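Local structure of Glp_546_48378_50642 (2QVW) at residues A[340-354]-A[652-664]. The protein cleaves double-stranded RNA into 21 to 23 bp siRNAs that direct the destruction of homologous RNAs in the RNA interference pathway. Numbering follows the deposited sequence.
Sequences LGDAVLGFIVTARLL and LLGDAFLKCSLAL. With MN (manganese (II) ion), chain G.
The helical segments 340-354 and 652-664 pack nearly antiparallel, their axes approaching to 8.3 Å at an angle of 153°, and the backbones come nearest where Ala343 faces Cys660 and Phe347 faces Ala656. Small residues permit this approach: Ala343 CB rests 3.9 Å from Cys660 CA. Phe347 is a knob in a hole made by Leu653, Ala656, Phe657 and Cys660. Its CG stands anti to the backbone N (chi1 167°), which lays the side chain beside that of Phe657, both pointing the same way; the rings themselves form a T-shaped (edge-to-face) pair, planes at 72°, in which the edge of Phe657 meets a face of Phe347. Ala656 CB and Leu653 CD1 lie at the rim of the Phe347 ring, close to its plane.

The two helices belong to the two RNase III domains of one chain, and their pairing illustrates the intramolecular dimer by which Dicer reproduces the homodimer of simpler RNase III enzymes. The interlocking is reciprocal, since Leu653 is in turn a knob among Phe347, Thr350, Ala351 and Leu354, its CD1 lying 3.9 Å from Leu354 CD2. Thr350 turns CG2 onto Leu652 CG (3.8 Å), while its OG1, anti to the carbonyl carbon, donates a hydrogen bond back to Gly346 O at 2.8 Å; that oxygen also accepts from Thr350 N, on the opposite face of its plane. Near the metal sites, the extended chain of Lys659 carries NZ to 3.9 Å from Asp342 OD1, a long salt bridge, and Asp342 OD2 also lies near the like-charged Glu409, a probable manganese ligand. One turn before Lys659, Asp655 OD1 binds a manganese ion together with Glu686.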
ATOM      1  N   LEU A 340      -7.718  -1.019  -9.302  1.00 23.59           N
ATOM      2  CA  LEU A 340      -6.581  -1.686  -9.909  1.00 23.22           C
ATOM      3  C   LEU A 340      -6.561  -3.188  -9.619  1.00 23.51           C
ATOM      4  O   LEU A 340      -6.126  -3.978 -10.448  1.00 23.46           O
ATOM      5  CB  LEU A 340      -5.280  -1.082  -9.404  1.00 22.85           C
ATOM      6  CG  LEU A 340      -4.053  -1.674 -10.096  1.00 21.67           C
ATOM      7  CD1 LEU A 340      -3.944  -1.117 -11.503  1.00 21.74           C
ATOM      8  CD2 LEU A 340      -2.811  -1.346  -9.305  1.00 20.56           C
ATOM      9  N   GLY A 341      -7.014  -3.579  -8.435  1.00 23.94           N
ATOM     10  CA  GLY A 341      -7.021  -4.985  -8.089  1.00 24.53           C
ATOM     11  C   GLY A 341      -8.032  -5.699  -8.949  1.00 25.09           C
ATOM     12  O   GLY A 341      -7.845  -6.850  -9.342  1.00 25.45           O
ATOM     13  N   ASP A 342      -9.116  -4.998  -9.244  1.00 25.52           N
ATOM     14  CA  ASP A 342     -10.188  -5.533 -10.076  1.00 26.11           C
ATOM     15  C   ASP A 342      -9.648  -5.958 -11.458  1.00 25.71           C
ATOM     16  O   ASP A 342      -9.969  -7.035 -11.973  1.00 25.46           O
ATOM     17  CB  ASP A 342     -11.253  -4.455 -10.251  1.00 26.76           C
ATOM     18  CG  ASP A 342     -12.521  -4.985 -10.866  1.00 29.22           C
ATOM     19  OD1 ASP A 342     -12.434  -5.767 -11.839  1.00 31.98           O
ATOM     20  OD2 ASP A 342     -13.604  -4.607 -10.378  1.00 31.26           O
ATOM     21  N   ALA A 343      -8.822  -5.089 -12.037  1.00 25.68           N
ATOM     22  CA  ALA A 343      -8.217  -5.302 -13.344  1.00 25.64           C
ATOM     23  C   ALA A 343      -7.138  -6.390 -13.407  1.00 25.26           C
ATOM     24  O   ALA A 343      -7.124  -7.185 -14.341  1.00 25.54           O
ATOM     25  CB  ALA A 343      -7.653  -3.992 -13.855  1.00 25.98           C
ATOM     26  N   VAL A 344      -6.224  -6.415 -12.437  1.00 24.57           N
ATOM     27  CA  VAL A 344      -5.169  -7.427 -12.414  1.00 23.96           C
ATOM     28  C   VAL A 344      -5.811  -8.770 -12.154  1.00 23.80           C
ATOM     29  O   VAL A 344      -5.447  -9.769 -12.756  1.00 24.05           O
ATOM     30  CB  VAL A 344      -4.133  -7.181 -11.299  1.00 23.86           C
ATOM     31  CG1 VAL A 344      -3.375  -5.897 -11.545  1.00 23.13           C
ATOM     32  CG2 VAL A 344      -4.817  -7.110  -9.977  1.00 21.49           C
ATOM     33  N   LEU A 345      -6.768  -8.780 -11.237  1.00 23.43           N
ATOM     34  CA  LEU A 345      -7.488  -9.987 -10.895  1.00 23.01           C
ATOM     35  C   LEU A 345      -8.178 -10.487 -12.144  1.00 22.79           C
ATOM     36  O   LEU A 345      -8.174 -11.677 -12.434  1.00 22.80           O
ATOM     37  CB  LEU A 345      -8.532  -9.682  -9.826  1.00 22.99           C
ATOM     38  CG  LEU A 345      -9.682 -10.686  -9.692  1.00 21.94           C
ATOM     39  CD1 LEU A 345      -9.146 -12.093  -9.484  1.00 21.93           C
ATOM     40  CD2 LEU A 345     -10.560 -10.282  -8.531  1.00 22.08           C
ATOM     41  N   GLY A 346      -8.777  -9.561 -12.884  1.00 22.49           N
ATOM     42  CA  GLY A 346      -9.472  -9.928 -14.102  1.00 22.16           C
ATOM     43  C   GLY A 346      -8.545 -10.540 -15.129  1.00 21.82           C
ATOM     44  O   GLY A 346      -8.875 -11.551 -15.754  1.00 21.68           O
ATOM     45  N   PHE A 347      -7.381  -9.924 -15.307  1.00 21.59           N
ATOM     46  CA  PHE A 347      -6.401 -10.418 -16.268  1.00 21.43           C
ATOM     47  C   PHE A 347      -5.855 -11.796 -15.910  1.00 21.01           C
ATOM     48  O   PHE A 347      -5.710 -12.657 -16.777  1.00 21.18           O
ATOM     49  CB  PHE A 347      -5.232  -9.446 -16.401  1.00 21.70           C
ATOM     50  CG  PHE A 347      -4.058 -10.028 -17.114  1.00 21.85           C
ATOM     51  CD1 PHE A 347      -4.221 -10.629 -18.349  1.00 21.49           C
ATOM     52  CD2 PHE A 347      -2.798 -10.015 -16.533  1.00 23.16           C
ATOM     53  CE1 PHE A 347      -3.141 -11.215 -18.998  1.00 21.64           C
ATOM     54  CE2 PHE A 347      -1.711 -10.594 -17.170  1.00 23.23           C
ATOM     55  CZ  PHE A 347      -1.880 -11.197 -18.402  1.00 22.32           C
ATOM     56  N   ILE A 348      -5.531 -11.996 -14.637  1.00 20.37           N
ATOM     57  CA  ILE A 348      -5.005 -13.273 -14.179  1.00 19.69           C
ATOM     58  C   ILE A 348      -6.003 -14.352 -14.548  1.00 19.67           C
ATOM     59  O   ILE A 348      -5.677 -15.319 -15.237  1.00 19.86           O
ATOM     60  CB  ILE A 348      -4.816 -13.292 -12.634  1.00 19.45           C
ATOM     61  CG1 ILE A 348      -3.844 -12.185 -12.195  1.00 19.02           C
ATOM     62  CG2 ILE A 348      -4.322 -14.672 -12.185  1.00 19.11           C
ATOM     63  CD1 ILE A 348      -2.397 -12.446 -12.537  1.00 39.53           C
ATOM     64  N   VAL A 349      -7.230 -14.170 -14.083  1.00 19.25           N
ATOM     65  CA  VAL A 349      -8.299 -15.123 -14.328  1.00 18.92           C
ATOM     66  C   VAL A 349      -8.482 -15.449 -15.797  1.00 19.14           C
ATOM     67  O   VAL A 349      -8.602 -16.616 -16.159  1.00 19.12           O
ATOM     68  CB  VAL A 349      -9.634 -14.606 -13.748  1.00 18.76           C
ATOM     69  CG1 VAL A 349     -10.762 -15.599 -14.036  1.00 18.36           C
ATOM     70  CG2 VAL A 349      -9.494 -14.414 -12.253  1.00 18.91           C
ATOM     71  N   THR A 350      -8.509 -14.423 -16.639  1.00 19.58           N
ATOM     72  CA  THR A 350      -8.674 -14.619 -18.073  1.00 19.68           C
ATOM     73  C   THR A 350      -7.563 -15.499 -18.636  1.00 19.74           C
ATOM     74  O   THR A 350      -7.811 -16.412 -19.428  1.00 20.09           O
ATOM     75  CB  THR A 350      -8.632 -13.297 -18.820  1.00 19.62           C
ATOM     76  OG1 THR A 350      -9.662 -12.431 -18.324  1.00 19.86           O
ATOM     77  CG2 THR A 350      -8.832 -13.535 -20.311  1.00 19.56           C
ATOM     78  N   ALA A 351      -6.336 -15.216 -18.220  1.00 19.66           N
ATOM     79  CA  ALA A 351      -5.182 -15.970 -18.671  1.00 19.52           C
ATOM     80  C   ALA A 351      -5.206 -17.413 -18.197  1.00 19.54           C
ATOM     81  O   ALA A 351      -5.146 -18.330 -19.009  1.00 19.35           O
ATOM     82  CB  ALA A 351      -3.910 -15.290 -18.189  1.00 19.38           C
ATOM     83  N   ARG A 352      -5.297 -17.608 -16.883  1.00 19.99           N
ATOM     84  CA  ARG A 352      -5.299 -18.946 -16.300  1.00 20.73           C
ATOM     85  C   ARG A 352      -6.469 -19.842 -16.708  1.00 21.07           C
ATOM     86  O   ARG A 352      -6.315 -21.060 -16.774  1.00 21.22           O
ATOM     87  CB  ARG A 352      -5.214 -18.840 -14.780  1.00 20.75           C
ATOM     88  CG  ARG A 352      -3.839 -18.436 -14.280  1.00 21.11           C
ATOM     89  CD  ARG A 352      -2.817 -19.517 -14.603  1.00 22.36           C
ATOM     90  NE  ARG A 352      -2.181 -19.356 -15.907  1.00 23.57           N
ATOM     91  CZ  ARG A 352      -1.628 -20.351 -16.601  1.00 24.62           C
ATOM     92  NH1 ARG A 352      -1.643 -21.585 -16.125  1.00 23.91           N
ATOM     93  NH2 ARG A 352      -1.044 -20.114 -17.767  1.00 24.98           N
ATOM     94  N   LEU A 353      -7.626 -19.248 -16.985  1.00 21.21           N
ATOM     95  CA  LEU A 353      -8.797 -20.020 -17.411  1.00 21.16           C
ATOM     96  C   LEU A 353      -8.607 -20.495 -18.851  1.00 21.45           C
ATOM     97  O   LEU A 353      -9.010 -21.605 -19.208  1.00 21.60           O
ATOM     98  CB  LEU A 353     -10.079 -19.176 -17.324  1.00 20.79           C
ATOM     99  CG  LEU A 353     -10.822 -19.027 -15.994  1.00 20.50           C
ATOM    100  CD1 LEU A 353     -11.972 -18.068 -16.140  1.00 19.85           C
ATOM    101  CD2 LEU A 353     -11.346 -20.359 -15.556  1.00 20.95           C
ATOM    102  N   LEU A 354      -8.006 -19.641 -19.678  1.00 21.72           N
ATOM    103  CA  LEU A 354      -7.745 -19.974 -21.072  1.00 21.95           C
ATOM    104  C   LEU A 354      -6.979 -21.288 -21.121  1.00 22.37           C
ATOM    105  O   LEU A 354      -7.311 -22.177 -21.899  1.00 22.60           O
ATOM    106  CB  LEU A 354      -6.905 -18.875 -21.724  1.00 21.67           C
ATOM    107  CG  LEU A 354      -7.497 -18.009 -22.848  1.00 20.97           C
ATOM    108  CD1 LEU A 354      -8.809 -17.416 -22.411  1.00 20.32           C
ATOM    109  CD2 LEU A 354      -6.520 -16.895 -23.209  1.00 20.86           C
ATOM    110  N   LEU A 652      -9.453 -11.789 -26.593  1.00 23.38           N
ATOM    111  CA  LEU A 652      -9.950 -11.924 -25.233  1.00 22.82           C
ATOM    112  C   LEU A 652      -8.859 -11.580 -24.251  1.00 22.52           C
ATOM    113  O   LEU A 652      -9.065 -10.814 -23.312  1.00 22.82           O
ATOM    114  CB  LEU A 652     -10.405 -13.349 -24.972  1.00 22.82           C
ATOM    115  CG  LEU A 652     -10.861 -13.592 -23.537  1.00 22.48           C
ATOM    116  CD1 LEU A 652     -12.106 -12.790 -23.254  1.00 21.64           C
ATOM    117  CD2 LEU A 652     -11.137 -15.062 -23.335  1.00 23.10           C
ATOM    118  N   LEU A 653      -7.688 -12.152 -24.476  1.00 22.06           N
ATOM    119  CA  LEU A 653      -6.555 -11.907 -23.598  1.00 21.45           C
ATOM    120  C   LEU A 653      -6.073 -10.459 -23.690  1.00 21.54           C
ATOM    121  O   LEU A 653      -5.796  -9.818 -22.678  1.00 21.72           O
ATOM    122  CB  LEU A 653      -5.406 -12.841 -23.959  1.00 21.11           C
ATOM    123  CG  LEU A 653      -4.272 -12.910 -22.942  1.00 20.15           C
ATOM    124  CD1 LEU A 653      -4.712 -13.727 -21.741  1.00 19.90           C
ATOM    125  CD2 LEU A 653      -3.075 -13.544 -23.577  1.00 19.39           C
ATOM    126  N   GLY A 654      -5.961  -9.952 -24.909  1.00 21.48           N
ATOM    127  CA  GLY A 654      -5.503  -8.593 -25.072  1.00 21.87           C
ATOM    128  C   GLY A 654      -6.405  -7.632 -24.333  1.00 22.42           C
ATOM    129  O   GLY A 654      -5.942  -6.754 -23.608  1.00 22.45           O
ATOM    130  N   ASP A 655      -7.706  -7.800 -24.515  1.00 23.01           N
ATOM    131  CA  ASP A 655      -8.648  -6.916 -23.869  1.00 23.80           C
ATOM    132  C   ASP A 655      -8.306  -6.822 -22.387  1.00 23.69           C
ATOM    133  O   ASP A 655      -8.100  -5.731 -21.848  1.00 23.86           O
ATOM    134  CB  ASP A 655     -10.064  -7.443 -24.056  1.00 24.37           C
ATOM    135  CG  ASP A 655     -11.115  -6.357 -23.890  1.00 26.58           C
ATOM    136  OD1 ASP A 655     -11.118  -5.693 -22.831  1.00 28.30           O
ATOM    137  OD2 ASP A 655     -11.937  -6.165 -24.819  1.00 28.62           O
ATOM    138  N   ALA A 656      -8.219  -7.982 -21.744  1.00 23.79           N
ATOM    139  CA  ALA A 656      -7.916  -8.076 -20.318  1.00 23.80           C
ATOM    140  C   ALA A 656      -6.626  -7.363 -19.913  1.00 23.63           C
ATOM    141  O   ALA A 656      -6.634  -6.502 -19.033  1.00 23.68           O
ATOM    142  CB  ALA A 656      -7.851  -9.536 -19.914  1.00 23.80           C
ATOM    143  N   PHE A 657      -5.520  -7.734 -20.554  1.00 23.36           N
ATOM    144  CA  PHE A 657      -4.221  -7.149 -20.265  1.00 23.14           C
ATOM    145  C   PHE A 657      -4.221  -5.649 -20.439  1.00 23.30           C
ATOM    146  O   PHE A 657      -3.690  -4.924 -19.607  1.00 23.36           O
ATOM    147  CB  PHE A 657      -3.160  -7.707 -21.187  1.00 22.77           C
ATOM    148  CG  PHE A 657      -1.808  -7.091 -20.973  1.00 22.05           C
ATOM    149  CD1 PHE A 657      -1.038  -7.444 -19.864  1.00 21.11           C
ATOM    150  CD2 PHE A 657      -1.300  -6.152 -21.866  1.00 21.38           C
ATOM    151  CE1 PHE A 657       0.209  -6.881 -19.649  1.00 20.83           C
ATOM    152  CE2 PHE A 657      -0.042  -5.580 -21.655  1.00 20.98           C
ATOM    153  CZ  PHE A 657       0.707  -5.949 -20.546  1.00 20.42           C
ATOM    154  N   LEU A 658      -4.790  -5.190 -21.548  1.00 23.49           N
ATOM    155  CA  LEU A 658      -4.853  -3.765 -21.838  1.00 23.65           C
ATOM    156  C   LEU A 658      -5.513  -3.032 -20.685  1.00 23.82           C
ATOM    157  O   LEU A 658      -5.020  -1.988 -20.233  1.00 23.92           O
ATOM    158  CB  LEU A 658      -5.648  -3.517 -23.118  1.00 23.69           C
ATOM    159  CG  LEU A 658      -5.823  -2.043 -23.481  1.00 23.81           C
ATOM    160  CD1 LEU A 658      -4.466  -1.348 -23.440  1.00 23.99           C
ATOM    161  CD2 LEU A 658      -6.465  -1.922 -24.856  1.00 24.50           C
ATOM    162  N   LYS A 659      -6.627  -3.587 -20.211  1.00 24.09           N
ATOM    163  CA  LYS A 659      -7.356  -2.985 -19.111  1.00 24.29           C
ATOM    164  C   LYS A 659      -6.466  -2.866 -17.888  1.00 24.20           C
ATOM    165  O   LYS A 659      -6.475  -1.849 -17.198  1.00 24.25           O
ATOM    166  CB  LYS A 659      -8.589  -3.811 -18.759  1.00 24.31           C
ATOM    167  CG  LYS A 659      -9.453  -3.152 -17.684  1.00 25.01           C
ATOM    168  CD  LYS A 659     -10.540  -4.081 -17.169  1.00 25.98           C
ATOM    169  CE  LYS A 659     -11.375  -3.397 -16.093  1.00 26.29           C
ATOM    170  NZ  LYS A 659     -12.331  -4.322 -15.409  1.00 26.43           N
ATOM    171  N   CYS A 660      -5.697  -3.912 -17.623  1.00 24.23           N
ATOM    172  CA  CYS A 660      -4.785  -3.928 -16.485  1.00 24.25           C
ATOM    173  C   CYS A 660      -3.646  -2.920 -16.693  1.00 23.87           C
ATOM    174  O   CYS A 660      -3.372  -2.075 -15.843  1.00 24.01           O
ATOM    175  CB  CYS A 660      -4.217  -5.334 -16.326  1.00 24.49           C
ATOM    176  SG  CYS A 660      -3.333  -5.612 -14.818  1.00 25.74           S
ATOM    177  N   SER A 661      -3.001  -3.027 -17.846  1.00 23.55           N
ATOM    178  CA  SER A 661      -1.899  -2.162 -18.224  1.00 23.28           C
ATOM    179  C   SER A 661      -2.216  -0.688 -18.014  1.00 23.05           C
ATOM    180  O   SER A 661      -1.548  -0.012 -17.235  1.00 23.17           O
ATOM    181  CB  SER A 661      -1.547  -2.413 -19.689  1.00 23.27           C
ATOM    182  OG  SER A 661      -0.447  -1.621 -20.101  1.00 23.32           O
ATOM    183  N   LEU A 662      -3.227  -0.191 -18.718  1.00 22.85           N
ATOM    184  CA  LEU A 662      -3.626   1.210 -18.606  1.00 22.91           C
ATOM    185  C   LEU A 662      -3.830   1.658 -17.175  1.00 22.93           C
ATOM    186  O   LEU A 662      -3.202   2.614 -16.717  1.00 23.12           O
ATOM    187  CB  LEU A 662      -4.920   1.457 -19.368  1.00 22.84           C
ATOM    188  CG  LEU A 662      -4.791   1.589 -20.882  1.00 22.87           C
ATOM    189  CD1 LEU A 662      -6.181   1.763 -21.482  1.00 23.92           C
ATOM    190  CD2 LEU A 662      -3.876   2.788 -21.221  1.00 23.36           C
ATOM    191  N   ALA A 663      -4.731   0.971 -16.484  1.00 22.75           N
ATOM    192  CA  ALA A 663      -5.033   1.275 -15.094  1.00 22.63           C
ATOM    193  C   ALA A 663      -3.730   1.566 -14.366  1.00 22.56           C
ATOM    194  O   ALA A 663      -3.601   2.562 -13.647  1.00 22.39           O
ATOM    195  CB  ALA A 663      -5.737   0.087 -14.453  1.00 22.66           C
ATOM    196  N   LEU A 664      -2.759   0.692 -14.588  1.00 22.86           N
ATOM    197  CA  LEU A 664      -1.454   0.814 -13.973  1.00 23.36           C
ATOM    198  C   LEU A 664      -0.786   2.113 -14.388  1.00 23.57           C
ATOM    199  O   LEU A 664      -0.453   2.943 -13.547  1.00 23.79           O
ATOM    200  CB  LEU A 664      -0.594  -0.376 -14.389  1.00 23.39           C
ATOM    201  CG  LEU A 664       0.552  -0.767 -13.471  1.00 23.72           C
ATOM    202  CD1 LEU A 664       1.305  -1.899 -14.119  1.00 24.26           C
ATOM    203  CD2 LEU A 664       1.473   0.418 -13.231  1.00 24.30           C
TER
HETATM  204 MN    MN G 757     -10.237  -3.299 -23.247  1.00 77.74          MN